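PDB 6T3E: DELTA1-pyrroline-2-carboxylate reductase from Thermococcus litoralis DSM 5473, which catalyses the reduction of delta1-pyrroline-2-carboxylate to L-proline with a nicotinamide cofactor such as the NADH bound here, probably in L-hydroxyproline metabolism. Local coordinates for residues 130-135 against 159-164; 165-170 against 219-224; 265-270 against 292-297; 275-280 against 317-322. All blocks are in the same frame, centred on the assembly; numbering follows the deposited sequence.

Interaction 1. Residues 130-135 against 159-164; sequences ITAMRT and AGVQAR. With NAI (1,4-dihydronicotinamide adenine dinucleotide), chain F; PRO (proline), chain E.
Gln162 sets CG anti to its carbonyl carbon (chi1 -68°), and a bend at chi2 (-40°) turns the amide back toward helix 128-146, where OE1 comes within 3.4 Å of Ala132 CA and beside Thr135 CB. Residues 159-164 carry the turn of what appears to be a Rossmann-type GxGxxA motif leading into helix 161-173, so this contact joins the dinucleotide-binding turn to the helix that faces the bound proline. The backbone N of Gln162 gives the NADH phosphate oxygen O2N a nearly straight hydrogen bond (2.9 Å, 175°). A weak one runs from Val161 N to O2A of the other phosphate. Beside this, Ala132 CB packs against Val161 CG1 at 4.1 Å. On the helix, Arg134 lays its guanidinium edge-on to the bound proline, NH2 donating in plane to the carboxylate O at 2.9 Å. Its other nitrogens meet acids: NE pairs with Glu326 and NH1 with Asp327. A leucine in place of Arg134 would probably leave the proline carboxylate without this charged partner and deprive Glu326 and Asp327 of this salt-bridge partner. NE of Arg134 also donates to Thr135 OG1 at 3.2 Å. That hydroxyl in turn bonds to Thr131 O at 2.7 Å, approaching one face of the carbonyl plane while Thr135 N comes to the other.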
# COMPACT_ATOMS: atom_id res chain seq x y z
N ILE B 130 1.79 -8.12 15.70
CA ILE B 130 0.87 -7.00 15.88
C ILE B 130 -0.46 -7.31 15.21
O ILE B 130 -1.52 -6.89 15.69
CB ILE B 130 1.50 -5.71 15.34
CG1 ILE B 130 2.42 -5.13 16.40
CG2 ILE B 130 0.41 -4.71 14.95
CD1 ILE B 130 3.61 -4.48 15.82
N THR B 131 -0.42 -8.00 14.07
CA THR B 131 -1.67 -8.37 13.42
C THR B 131 -2.53 -9.23 14.34
O THR B 131 -3.72 -8.93 14.55
CB THR B 131 -1.37 -9.14 12.13
OG1 THR B 131 -0.65 -8.31 11.21
CG2 THR B 131 -2.67 -9.64 11.48
N ALA B 132 -1.93 -10.23 14.97
CA ALA B 132 -2.67 -11.07 15.89
C ALA B 132 -3.14 -10.28 17.11
O ALA B 132 -4.27 -10.46 17.58
CB ALA B 132 -1.82 -12.27 16.30
N MET B 133 -2.28 -9.39 17.64
CA MET B 133 -2.67 -8.62 18.82
C MET B 133 -3.83 -7.68 18.50
O MET B 133 -4.84 -7.67 19.20
CB MET B 133 -1.47 -7.85 19.38
CG MET B 133 -0.36 -8.75 19.93
SD MET B 133 -0.77 -9.59 21.50
CE MET B 133 -1.17 -8.19 22.55
N ARG B 134 -3.71 -6.91 17.41
CA ARG B 134 -4.76 -5.94 17.07
C ARG B 134 -6.06 -6.62 16.67
O ARG B 134 -7.14 -6.05 16.87
CB ARG B 134 -4.27 -5.01 15.96
CG ARG B 134 -4.10 -5.69 14.62
CD ARG B 134 -5.03 -5.13 13.59
NE ARG B 134 -5.67 -6.17 12.79
CZ ARG B 134 -5.83 -6.10 11.48
NH1 ARG B 134 -5.40 -5.04 10.80
NH2 ARG B 134 -6.43 -7.08 10.83
N THR B 135 -5.98 -7.82 16.08
CA THR B 135 -7.19 -8.55 15.72
C THR B 135 -7.93 -9.05 16.95
O THR B 135 -9.16 -8.92 17.04
CB THR B 135 -6.84 -9.72 14.80
OG1 THR B 135 -6.24 -9.22 13.60
CG2 THR B 135 -8.08 -10.53 14.47
N ALA B 159 -8.15 -23.58 15.88
CA ALA B 159 -7.18 -23.28 16.94
C ALA B 159 -5.84 -22.85 16.35
O ALA B 159 -4.81 -23.47 16.55
CB ALA B 159 -7.02 -24.49 17.86
N GLY B 160 -5.87 -21.75 15.60
CA GLY B 160 -4.70 -21.24 14.92
C GLY B 160 -4.06 -20.07 15.63
O GLY B 160 -4.19 -19.90 16.85
N VAL B 161 -3.37 -19.23 14.86
CA VAL B 161 -2.69 -18.09 15.45
C VAL B 161 -3.71 -17.10 16.00
O VAL B 161 -3.59 -16.64 17.14
CB VAL B 161 -1.74 -17.42 14.44
CG1 VAL B 161 -1.27 -16.08 14.98
CG2 VAL B 161 -0.55 -18.33 14.15
N GLN B 162 -4.76 -16.80 15.23
CA GLN B 162 -5.72 -15.79 15.67
C GLN B 162 -6.49 -16.25 16.90
O GLN B 162 -6.74 -15.44 17.81
CB GLN B 162 -6.69 -15.45 14.54
CG GLN B 162 -6.05 -14.71 13.37
CD GLN B 162 -5.04 -13.67 13.84
OE1 GLN B 162 -5.30 -12.87 14.77
NE2 GLN B 162 -3.87 -13.67 13.21
N ALA B 163 -6.83 -17.53 16.99
CA ALA B 163 -7.65 -18.01 18.10
C ALA B 163 -6.98 -17.75 19.44
O ALA B 163 -7.68 -17.54 20.44
CB ALA B 163 -7.94 -19.50 17.94
N ARG B 164 -5.65 -17.77 19.50
CA ARG B 164 -4.97 -17.54 20.77
C ARG B 164 -5.22 -16.13 21.29
O ARG B 164 -5.70 -15.95 22.42
CB ARG B 164 -3.48 -17.81 20.61
CG ARG B 164 -3.15 -19.26 20.49
CD ARG B 164 -1.79 -19.42 19.87
NE ARG B 164 -1.16 -20.68 20.25
CZ ARG B 164 -1.41 -21.83 19.64
NH1 ARG B 164 -2.28 -21.88 18.63
NH2 ARG B 164 -0.78 -22.93 20.06
PA NAI F . -3.92 -20.40 10.90
O1A NAI F . -3.67 -21.20 9.65
O2A NAI F . -2.64 -20.30 11.72
O5B NAI F . -5.16 -20.99 11.80
C5B NAI F . -6.31 -21.36 11.04
C4B NAI F . -7.04 -22.56 11.78
O4B NAI F . -8.18 -22.80 11.22
C3B NAI F . -6.20 -23.85 11.61
O3B NAI F . -5.88 -24.33 12.83
C2B NAI F . -7.14 -24.80 10.82
O2B NAI F . -6.86 -26.24 11.18
C1B NAI F . -8.32 -24.42 11.21
N9A NAI F . -9.36 -24.82 10.30
C8A NAI F . -9.30 -24.60 8.99
N7A NAI F . -10.41 -25.09 8.45
C5A NAI F . -11.15 -25.62 9.43
C6A NAI F . -12.37 -26.25 9.39
N6A NAI F . -13.28 -26.57 8.31
N1A NAI F . -12.93 -26.71 10.52
C2A NAI F . -12.28 -26.53 11.69
N3A NAI F . -11.07 -25.90 11.73
C4A NAI F . -10.51 -25.46 10.57
O3 NAI F . -4.39 -18.89 10.37
PN NAI F . -4.84 -17.66 11.41
O1N NAI F . -3.65 -16.72 11.44
O2N NAI F . -5.21 -18.19 12.76
O5D NAI F . -6.13 -16.90 10.78
C5D NAI F . -7.38 -17.41 11.07
C4D NAI F . -8.43 -16.68 10.19
O4D NAI F . -8.55 -15.41 10.53
C3D NAI F . -7.97 -16.68 8.73
O3D NAI F . -9.06 -16.91 7.91
C2D NAI F . -7.46 -15.25 8.48
O2D NAI F . -7.55 -14.95 6.98
C1D NAI F . -8.28 -14.53 9.21
N1N NAI F . -7.64 -13.27 9.61
C2N NAI F . -8.40 -12.02 9.61
C3N NAI F . -7.90 -10.82 10.46
C7N NAI F . -9.00 -9.85 10.96
O7N NAI F . -10.12 -10.12 10.72
N7N NAI F . -8.65 -8.63 11.71
C4N NAI F . -6.63 -10.94 11.28
C5N NAI F . -5.68 -12.03 10.78
C6N NAI F . -6.25 -13.23 10.00
N PRO E . -6.95 -10.16 6.85
CA PRO E . -5.93 -10.00 7.89
C PRO E . -5.61 -8.55 8.25
O PRO E . -6.39 -7.61 8.00
CB PRO E . -4.71 -10.67 7.27
CG PRO E . -5.29 -11.77 6.44
CD PRO E . -6.66 -11.31 5.98
OXT PRO E . -4.55 -8.28 8.81

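Interaction 2. Residues 165-170 against 219-224; sequences TQLWAV and ILIVAT. With NAI (1,4-dihydronicotinamide adenine dinucleotide), chain F.
Ile221 points at helix residues 165-170 with its two branches spread along the helix. CG1 stands anti to the carbonyl carbon (chi1 -70°) and carries CD1 against the backbone of Leu167, 3.6 Å from Leu167 CA, the two side chains crossing at about a right angle. The other branch, CG2, meets Gln166 CB at 3.5 Å, where the chains cross obliquely; the Gln166 amide turns off to Ser139 on helix 128-146. One turn farther along, Val170 uses both methyls. CG2 slides past Ile221 CD1 in the opposite direction at 4.0 Å, whereas CG1 meets Ile219 CD1 tip to tip at 3.7 Å. Here helix 161-173 covers a parallel sheet of the Rossmann kind, its segment running nearly antiparallel (155°) to strand 219-222, with 9.4 Å between the axes of the two short segments. An alanine at Ile221 would probably open a gap between Gln166, Leu167 and Val170, removing the one side chain of the strand that touches all three. Past the strand's C-terminal end the chain reaches the NADH, and Thr224 O accepts a hydrogen bond from the hydroxyl O3D of the nicotinamide ribose.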
# COMPACT_ATOMS: atom_id res chain seq x y z
N THR B 165 -4.94 -15.12 20.46
CA THR B 165 -5.23 -13.75 20.87
C THR B 165 -6.72 -13.48 20.96
O THR B 165 -7.16 -12.59 21.71
CB THR B 165 -4.58 -12.77 19.90
OG1 THR B 165 -4.92 -13.15 18.57
CG2 THR B 165 -3.06 -12.77 20.08
N GLN B 166 -7.53 -14.21 20.19
CA GLN B 166 -8.97 -14.06 20.31
C GLN B 166 -9.43 -14.45 21.70
O GLN B 166 -10.13 -13.68 22.36
CB GLN B 166 -9.68 -14.90 19.25
CG GLN B 166 -9.72 -14.28 17.88
CD GLN B 166 -10.59 -13.05 17.82
OE1 GLN B 166 -11.66 -12.99 18.45
NE2 GLN B 166 -10.15 -12.07 17.03
N LEU B 167 -9.02 -15.63 22.17
CA LEU B 167 -9.43 -16.05 23.50
C LEU B 167 -8.81 -15.17 24.57
O LEU B 167 -9.48 -14.82 25.56
CB LEU B 167 -9.07 -17.52 23.74
CG LEU B 167 -9.53 -18.09 25.09
CD1 LEU B 167 -11.05 -18.10 25.20
CD2 LEU B 167 -8.95 -19.47 25.38
N TRP B 168 -7.55 -14.76 24.38
CA TRP B 168 -6.88 -13.88 25.34
C TRP B 168 -7.64 -12.57 25.52
O TRP B 168 -7.91 -12.14 26.64
CB TRP B 168 -5.43 -13.64 24.90
CG TRP B 168 -4.61 -12.77 25.82
CD1 TRP B 168 -4.94 -12.36 27.08
CD2 TRP B 168 -3.32 -12.21 25.55
NE1 TRP B 168 -3.94 -11.57 27.61
CE2 TRP B 168 -2.93 -11.47 26.69
CE3 TRP B 168 -2.45 -12.27 24.45
CZ2 TRP B 168 -1.72 -10.78 26.77
CZ3 TRP B 168 -1.24 -11.59 24.52
CH2 TRP B 168 -0.88 -10.85 25.68
N ALA B 169 -8.02 -11.93 24.42
CA ALA B 169 -8.76 -10.67 24.53
C ALA B 169 -10.15 -10.87 25.11
O ALA B 169 -10.68 -9.95 25.75
CB ALA B 169 -8.83 -9.98 23.17
N VAL B 170 -10.79 -12.02 24.86
CA VAL B 170 -12.08 -12.30 25.49
C VAL B 170 -11.92 -12.46 27.00
O VAL B 170 -12.78 -12.04 27.77
CB VAL B 170 -12.74 -13.53 24.83
CG1 VAL B 170 -13.97 -13.97 25.62
CG2 VAL B 170 -13.14 -13.22 23.41
N ILE B 219 -19.73 -17.37 24.56
CA ILE B 219 -19.05 -16.59 23.53
C ILE B 219 -18.37 -17.57 22.58
O ILE B 219 -17.64 -18.46 23.02
CB ILE B 219 -18.00 -15.63 24.12
CG1 ILE B 219 -18.67 -14.56 24.98
CG2 ILE B 219 -17.19 -14.97 23.01
CD1 ILE B 219 -17.70 -13.71 25.75
N LEU B 220 -18.57 -17.39 21.28
CA LEU B 220 -17.99 -18.28 20.29
C LEU B 220 -16.94 -17.53 19.49
O LEU B 220 -17.19 -16.42 18.99
CB LEU B 220 -19.05 -18.85 19.35
CG LEU B 220 -18.52 -19.77 18.25
CD1 LEU B 220 -17.87 -21.00 18.87
CD2 LEU B 220 -19.63 -20.16 17.31
N ILE B 221 -15.77 -18.14 19.34
CA ILE B 221 -14.67 -17.59 18.57
C ILE B 221 -14.49 -18.48 17.35
O ILE B 221 -14.27 -19.69 17.48
CB ILE B 221 -13.37 -17.53 19.40
CG1 ILE B 221 -13.45 -16.48 20.51
CG2 ILE B 221 -12.16 -17.29 18.50
CD1 ILE B 221 -12.50 -16.76 21.66
N VAL B 222 -14.59 -17.88 16.16
CA VAL B 222 -14.37 -18.57 14.90
C VAL B 222 -13.21 -17.87 14.20
O VAL B 222 -13.29 -16.66 13.92
CB VAL B 222 -15.63 -18.59 14.02
CG1 VAL B 222 -15.53 -19.68 12.98
CG2 VAL B 222 -16.90 -18.80 14.86
N ALA B 223 -12.12 -18.63 13.93
CA ALA B 223 -10.86 -18.15 13.32
C ALA B 223 -10.30 -19.27 12.43
O ALA B 223 -9.27 -19.91 12.70
CB ALA B 223 -9.82 -17.73 14.37
N THR B 224 -11.00 -19.49 11.33
CA THR B 224 -10.79 -20.65 10.48
C THR B 224 -10.13 -20.25 9.17
O THR B 224 -10.00 -19.07 8.83
CB THR B 224 -12.15 -21.34 10.32
OG1 THR B 224 -12.55 -21.85 11.61
CG2 THR B 224 -12.14 -22.44 9.39
PA NAI F . -3.92 -20.40 10.90
O1A NAI F . -3.67 -21.20 9.65
O2A NAI F . -2.64 -20.30 11.72
O5B NAI F . -5.16 -20.99 11.80
C5B NAI F . -6.31 -21.36 11.04
C4B NAI F . -7.04 -22.56 11.78
O4B NAI F . -8.18 -22.80 11.22
C3B NAI F . -6.20 -23.85 11.61
O3B NAI F . -5.88 -24.33 12.83
C2B NAI F . -7.14 -24.80 10.82
O2B NAI F . -6.86 -26.24 11.18
C1B NAI F . -8.32 -24.42 11.21
N9A NAI F . -9.36 -24.82 10.30
C8A NAI F . -9.30 -24.60 8.99
N7A NAI F . -10.41 -25.09 8.45
C5A NAI F . -11.15 -25.62 9.43
C6A NAI F . -12.37 -26.25 9.39
N6A NAI F . -13.28 -26.57 8.31
N1A NAI F . -12.93 -26.71 10.52
C2A NAI F . -12.28 -26.53 11.69
N3A NAI F . -11.07 -25.90 11.73
C4A NAI F . -10.51 -25.46 10.57
O3 NAI F . -4.39 -18.89 10.37
PN NAI F . -4.84 -17.66 11.41
O1N NAI F . -3.65 -16.72 11.44
O2N NAI F . -5.21 -18.19 12.76
O5D NAI F . -6.13 -16.90 10.78
C5D NAI F . -7.38 -17.41 11.07
C4D NAI F . -8.43 -16.68 10.19
O4D NAI F . -8.55 -15.41 10.53
C3D NAI F . -7.97 -16.68 8.73
O3D NAI F . -9.06 -16.91 7.91
C2D NAI F . -7.46 -15.25 8.48
O2D NAI F . -7.55 -14.95 6.98
C1D NAI F . -8.28 -14.53 9.21
N1N NAI F . -7.64 -13.27 9.61
C2N NAI F . -8.40 -12.02 9.61
C3N NAI F . -7.90 -10.82 10.46
C7N NAI F . -9.00 -9.85 10.96
O7N NAI F . -10.12 -10.12 10.72
N7N NAI F . -8.65 -8.63 11.71
C4N NAI F . -6.63 -10.94 11.28
C5N NAI F . -5.68 -12.03 10.78
C6N NAI F . -6.25 -13.23 10.00

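Interaction 3. Residues 265-270 against 292-297; sequences LVVDSK and GHIHAE
Glu297 reaches from the end of one strand to the start of the helix that follows the other, and its side chain meets Val267 and Lys270 on the way. CB lies 4.2 Å from Val267 O. CG rests 3.7 Å from Lys270 CE, the two chains crossing at about a right angle. The chain stays extended (chi2 -172°), which carries CD past Lys270 CB and brings OE1 to the backbone N of Lys270. That hydrogen bond is almost straight (2.7 Å, 172°), reaching OE1 on its anti side and somewhat out of the carboxylate plane. OE2 lies near Lys270 CE, with Lys270 NZ 4.7 Å away and not in contact. A carboxylate at the first turn of helix 270-276 probably gains from the helix dipole, alongside the N-cap Ser269, whose OG bonds Gly272 N. Next to this the strands pair in parallel: Leu265 O accepts from His295 N, and Ala296 O from Val267 N. Ile294 CG1 packs against Val267 CG1 at 3.9 Å, the side chains crossing. Strand 294-297 is an edge strand of the parallel sheet within this chain, joined to strand 264-267 by a beta-alpha-beta crossover through helices 270-276 and 278-286, while strand 316-319 flanks strand 264-267 on its other side.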
# COMPACT_ATOMS: atom_id res chain seq x y z
N LEU B 265 -26.16 -8.05 13.83
CA LEU B 265 -24.89 -8.02 13.11
C LEU B 265 -24.15 -6.71 13.33
O LEU B 265 -24.67 -5.63 13.02
CB LEU B 265 -25.15 -8.26 11.62
CG LEU B 265 -23.95 -8.26 10.68
CD1 LEU B 265 -22.89 -9.22 11.17
CD2 LEU B 265 -24.39 -8.61 9.26
N VAL B 266 -22.93 -6.80 13.85
CA VAL B 266 -22.02 -5.66 13.96
C VAL B 266 -20.77 -5.98 13.15
O VAL B 266 -20.23 -7.09 13.24
CB VAL B 266 -21.66 -5.33 15.42
CG1 VAL B 266 -20.59 -4.26 15.48
CG2 VAL B 266 -22.90 -4.88 16.19
N VAL B 267 -20.31 -5.01 12.36
CA VAL B 267 -19.17 -5.18 11.47
C VAL B 267 -18.07 -4.22 11.90
O VAL B 267 -18.33 -3.17 12.49
CB VAL B 267 -19.56 -4.94 10.00
CG1 VAL B 267 -20.67 -5.89 9.58
CG2 VAL B 267 -19.96 -3.50 9.79
N ASP B 268 -16.82 -4.60 11.62
CA ASP B 268 -15.71 -3.69 11.90
C ASP B 268 -15.81 -2.44 11.04
O ASP B 268 -15.66 -1.32 11.53
CB ASP B 268 -14.36 -4.41 11.72
CG ASP B 268 -14.20 -5.04 10.35
OD1 ASP B 268 -13.35 -4.58 9.57
OD2 ASP B 268 -14.94 -6.00 10.06
N SER B 269 -16.13 -2.62 9.76
CA SER B 269 -16.39 -1.48 8.90
C SER B 269 -17.31 -1.97 7.78
O SER B 269 -17.15 -3.10 7.30
CB SER B 269 -15.09 -0.87 8.35
OG SER B 269 -14.78 -1.32 7.04
N LYS B 270 -18.31 -1.14 7.45
CA LYS B 270 -19.24 -1.50 6.39
C LYS B 270 -18.53 -1.58 5.05
O LYS B 270 -18.73 -2.53 4.28
CB LYS B 270 -20.38 -0.48 6.33
CG LYS B 270 -21.70 -1.01 6.80
CD LYS B 270 -22.84 0.03 6.66
CE LYS B 270 -22.89 1.02 7.83
NZ LYS B 270 -24.07 1.94 7.79
N GLY B 292 -29.30 -3.53 5.17
CA GLY B 292 -29.89 -3.04 6.41
C GLY B 292 -29.80 -3.99 7.58
O GLY B 292 -30.05 -3.57 8.71
N HIS B 293 -29.46 -5.26 7.33
CA HIS B 293 -29.30 -6.24 8.40
C HIS B 293 -28.10 -5.92 9.29
O HIS B 293 -28.03 -6.45 10.41
CB HIS B 293 -29.15 -7.65 7.80
CG HIS B 293 -29.16 -8.74 8.82
ND1 HIS B 293 -30.21 -8.94 9.69
CD2 HIS B 293 -28.24 -9.69 9.11
CE1 HIS B 293 -29.94 -9.97 10.48
NE2 HIS B 293 -28.75 -10.44 10.15
N ILE B 294 -27.18 -5.09 8.82
CA ILE B 294 -26.06 -4.60 9.63
C ILE B 294 -26.62 -3.60 10.64
O ILE B 294 -27.11 -2.53 10.26
CB ILE B 294 -24.98 -3.95 8.76
CG1 ILE B 294 -24.17 -5.01 8.01
CG2 ILE B 294 -24.06 -3.07 9.61
CD1 ILE B 294 -23.36 -4.47 6.85
N HIS B 295 -26.57 -3.96 11.92
CA HIS B 295 -27.09 -3.07 12.96
C HIS B 295 -26.24 -1.82 13.08
O HIS B 295 -26.76 -0.70 13.09
CB HIS B 295 -27.16 -3.80 14.30
CG HIS B 295 -27.35 -2.89 15.47
ND1 HIS B 295 -28.54 -2.24 15.74
CD2 HIS B 295 -26.49 -2.52 16.46
CE1 HIS B 295 -28.41 -1.52 16.83
NE2 HIS B 295 -27.18 -1.67 17.29
N ALA B 296 -24.92 -1.99 13.16
CA ALA B 296 -24.03 -0.86 13.38
C ALA B 296 -22.60 -1.26 13.05
O ALA B 296 -22.23 -2.43 13.10
CB ALA B 296 -24.12 -0.37 14.83
N GLU B 297 -21.81 -0.25 12.72
CA GLU B 297 -20.37 -0.39 12.67
C GLU B 297 -19.80 -0.26 14.08
O GLU B 297 -20.36 0.41 14.94
CB GLU B 297 -19.74 0.68 11.78
CG GLU B 297 -20.16 0.63 10.33
CD GLU B 297 -19.37 1.59 9.47
OE1 GLU B 297 -18.38 1.16 8.83
OE2 GLU B 297 -19.73 2.79 9.42

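Interaction 4. Residues 275-280 against 317-322; sequences NESGDI and LFKSVG. With NAI (1,4-dihydronicotinamide adenine dinucleotide), chain F; PRO (proline), chain E.
Ser277, the break between two helices, passes Val321 with 6.9 Å between their CA atoms, and Asp279 faces Lys319 across a wider 8.3 Å between CA atoms. Lys319 spans that gap. Its CG, anti to the backbone N (chi1 -176°), passes Ile280 CG1; bends at chi2 and chi3 then take NZ to Asp279 OD2, a salt bridge of 2.9 Å made from above the carboxylate plane. Both ions have further partners: NZ bonds Ser244 OG, and Asp279 OD1 accepts from the backbone N atoms of Glu254 and Leu255. Val321 fills the other end with separate methyls, CG1 against Ser277 CB at 3.7 Å and CG2 against Glu276 OE1 at 3.5 Å. Glu276 OE2 pairs with Arg63, which also binds the proline ligand. Ser320 OG hydrogen-bonds the nicotinamide O7N. Residues 317-322 thus run off the C-terminal end of strand 316-319, set between strands 241-244 and 264-267, into the pocket, while helices 270-276 and 278-286 cover one face of the sheet.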
# COMPACT_ATOMS: atom_id res chain seq x y z
N ASN B 275 -17.37 -5.41 1.02
CA ASN B 275 -16.53 -5.60 -0.15
C ASN B 275 -15.66 -6.85 -0.08
O ASN B 275 -15.12 -7.26 -1.11
CB ASN B 275 -15.62 -4.39 -0.36
CG ASN B 275 -16.33 -3.24 -1.06
OD1 ASN B 275 -16.37 -3.17 -2.29
ND2 ASN B 275 -16.89 -2.33 -0.27
N GLU B 276 -15.45 -7.42 1.11
CA GLU B 276 -14.42 -8.46 1.24
C GLU B 276 -14.93 -9.75 1.86
O GLU B 276 -14.36 -10.82 1.59
CB GLU B 276 -13.24 -7.94 2.07
CG GLU B 276 -12.60 -6.65 1.57
CD GLU B 276 -11.70 -5.99 2.63
OE1 GLU B 276 -11.85 -6.32 3.83
OE2 GLU B 276 -10.84 -5.14 2.27
N SER B 277 -15.98 -9.70 2.68
CA SER B 277 -16.37 -10.83 3.52
C SER B 277 -17.46 -11.66 2.85
O SER B 277 -18.61 -11.23 2.77
CB SER B 277 -16.84 -10.37 4.89
OG SER B 277 -17.21 -11.50 5.66
N GLY B 278 -17.10 -12.88 2.43
CA GLY B 278 -18.11 -13.79 1.92
C GLY B 278 -19.12 -14.20 2.96
O GLY B 278 -20.26 -14.53 2.61
N ASP B 279 -18.74 -14.14 4.25
CA ASP B 279 -19.68 -14.44 5.33
C ASP B 279 -20.92 -13.55 5.26
O ASP B 279 -21.99 -13.93 5.75
CB ASP B 279 -18.99 -14.28 6.68
CG ASP B 279 -18.22 -15.54 7.11
OD1 ASP B 279 -18.88 -16.59 7.27
OD2 ASP B 279 -16.97 -15.47 7.29
N ILE B 280 -20.79 -12.37 4.67
CA ILE B 280 -21.90 -11.43 4.54
C ILE B 280 -22.37 -11.32 3.09
O ILE B 280 -23.57 -11.29 2.83
CB ILE B 280 -21.50 -10.05 5.12
CG1 ILE B 280 -20.95 -10.21 6.54
CG2 ILE B 280 -22.67 -9.09 5.09
CD1 ILE B 280 -21.90 -10.87 7.52
N LEU B 317 -23.45 -11.06 16.81
CA LEU B 317 -22.36 -11.51 15.94
C LEU B 317 -21.53 -10.31 15.52
O LEU B 317 -22.03 -9.40 14.86
CB LEU B 317 -22.90 -12.23 14.71
CG LEU B 317 -21.99 -12.22 13.48
CD1 LEU B 317 -20.75 -13.06 13.74
CD2 LEU B 317 -22.74 -12.71 12.26
N PHE B 318 -20.24 -10.34 15.88
CA PHE B 318 -19.28 -9.33 15.45
C PHE B 318 -18.45 -9.93 14.32
O PHE B 318 -17.70 -10.89 14.53
CB PHE B 318 -18.38 -8.88 16.60
CG PHE B 318 -17.22 -8.02 16.17
CD1 PHE B 318 -17.44 -6.85 15.45
CD2 PHE B 318 -15.91 -8.37 16.49
CE1 PHE B 318 -16.38 -6.06 15.05
CE2 PHE B 318 -14.85 -7.58 16.09
CZ PHE B 318 -15.09 -6.42 15.37
N LYS B 319 -18.60 -9.37 13.12
CA LYS B 319 -17.88 -9.84 11.95
C LYS B 319 -16.70 -8.92 11.70
O LYS B 319 -16.87 -7.72 11.50
CB LYS B 319 -18.79 -9.86 10.72
CG LYS B 319 -18.09 -10.45 9.51
CD LYS B 319 -17.69 -11.89 9.78
CE LYS B 319 -16.27 -12.18 9.38
NZ LYS B 319 -16.05 -13.67 9.37
N SER B 320 -15.50 -9.49 11.70
CA SER B 320 -14.28 -8.71 11.57
C SER B 320 -13.45 -9.23 10.40
O SER B 320 -13.24 -10.43 10.29
CB SER B 320 -13.45 -8.74 12.85
OG SER B 320 -12.11 -8.44 12.54
N VAL B 321 -13.02 -8.31 9.54
CA VAL B 321 -12.10 -8.62 8.45
C VAL B 321 -10.78 -7.88 8.57
O VAL B 321 -9.85 -8.18 7.81
CB VAL B 321 -12.73 -8.32 7.08
CG1 VAL B 321 -13.84 -9.34 6.77
CG2 VAL B 321 -13.25 -6.90 7.04
N GLY B 322 -10.68 -6.88 9.44
CA GLY B 322 -9.47 -6.11 9.64
C GLY B 322 -9.62 -4.70 9.08
O GLY B 322 -10.15 -4.50 7.98
PA NAI F . -3.92 -20.40 10.90
O1A NAI F . -3.67 -21.20 9.65
O2A NAI F . -2.64 -20.30 11.72
O5B NAI F . -5.16 -20.99 11.80
C5B NAI F . -6.31 -21.36 11.04
C4B NAI F . -7.04 -22.56 11.78
O4B NAI F . -8.18 -22.80 11.22
C3B NAI F . -6.20 -23.85 11.61
O3B NAI F . -5.88 -24.33 12.83
C2B NAI F . -7.14 -24.80 10.82
O2B NAI F . -6.86 -26.24 11.18
C1B NAI F . -8.32 -24.42 11.21
N9A NAI F . -9.36 -24.82 10.30
C8A NAI F . -9.30 -24.60 8.99
N7A NAI F . -10.41 -25.09 8.45
C5A NAI F . -11.15 -25.62 9.43
C6A NAI F . -12.37 -26.25 9.39
N6A NAI F . -13.28 -26.57 8.31
N1A NAI F . -12.93 -26.71 10.52
C2A NAI F . -12.28 -26.53 11.69
N3A NAI F . -11.07 -25.90 11.73
C4A NAI F . -10.51 -25.46 10.57
O3 NAI F . -4.39 -18.89 10.37
PN NAI F . -4.84 -17.66 11.41
O1N NAI F . -3.65 -16.72 11.44
O2N NAI F . -5.21 -18.19 12.76
O5D NAI F . -6.13 -16.90 10.78
C5D NAI F . -7.38 -17.41 11.07
C4D NAI F . -8.43 -16.68 10.19
O4D NAI F . -8.55 -15.41 10.53
C3D NAI F . -7.97 -16.68 8.73
O3D NAI F . -9.06 -16.91 7.91
C2D NAI F . -7.46 -15.25 8.48
O2D NAI F . -7.55 -14.95 6.98
C1D NAI F . -8.28 -14.53 9.21
N1N NAI F . -7.64 -13.27 9.61
C2N NAI F . -8.40 -12.02 9.61
C3N NAI F . -7.90 -10.82 10.46
C7N NAI F . -9.00 -9.85 10.96
O7N NAI F . -10.12 -10.12 10.72
N7N NAI F . -8.65 -8.63 11.71
C4N NAI F . -6.63 -10.94 11.28
C5N NAI F . -5.68 -12.03 10.78
C6N NAI F . -6.25 -13.23 10.00
N PRO E . -6.95 -10.16 6.85
CA PRO E . -5.93 -10.00 7.89
C PRO E . -5.61 -8.55 8.25
O PRO E . -6.39 -7.61 8.00
CB PRO E . -4.71 -10.67 7.27
CG PRO E . -5.29 -11.77 6.44
CD PRO E . -6.66 -11.31 5.98
OXT PRO E . -4.55 -8.28 8.81

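How the interactions relate
Three of the four contacts border the ligands. Interactions 1 and 2 share helix 161-173 and lie with centres 8 Å apart; Ala132 O and Thr165 OG1 join them through a probable hydrogen bond of 2.9 Å. Interaction 4 reaches the same pocket, its centre 16 Å from that of interaction 1, yet Arg134 NH2 comes within 3.4 Å of Gly322 CA, and both interactions touch NADH and proline. Interaction 3 stands farther out, about 22 Å from interaction 1 between centres. It is tied to interaction 4 by neighbouring strands, with Lys319 N probably bonded to Val266 O at 2.8 Å, so the parallel sheet runs from one edge strand, 294-297, inward to the cofactor.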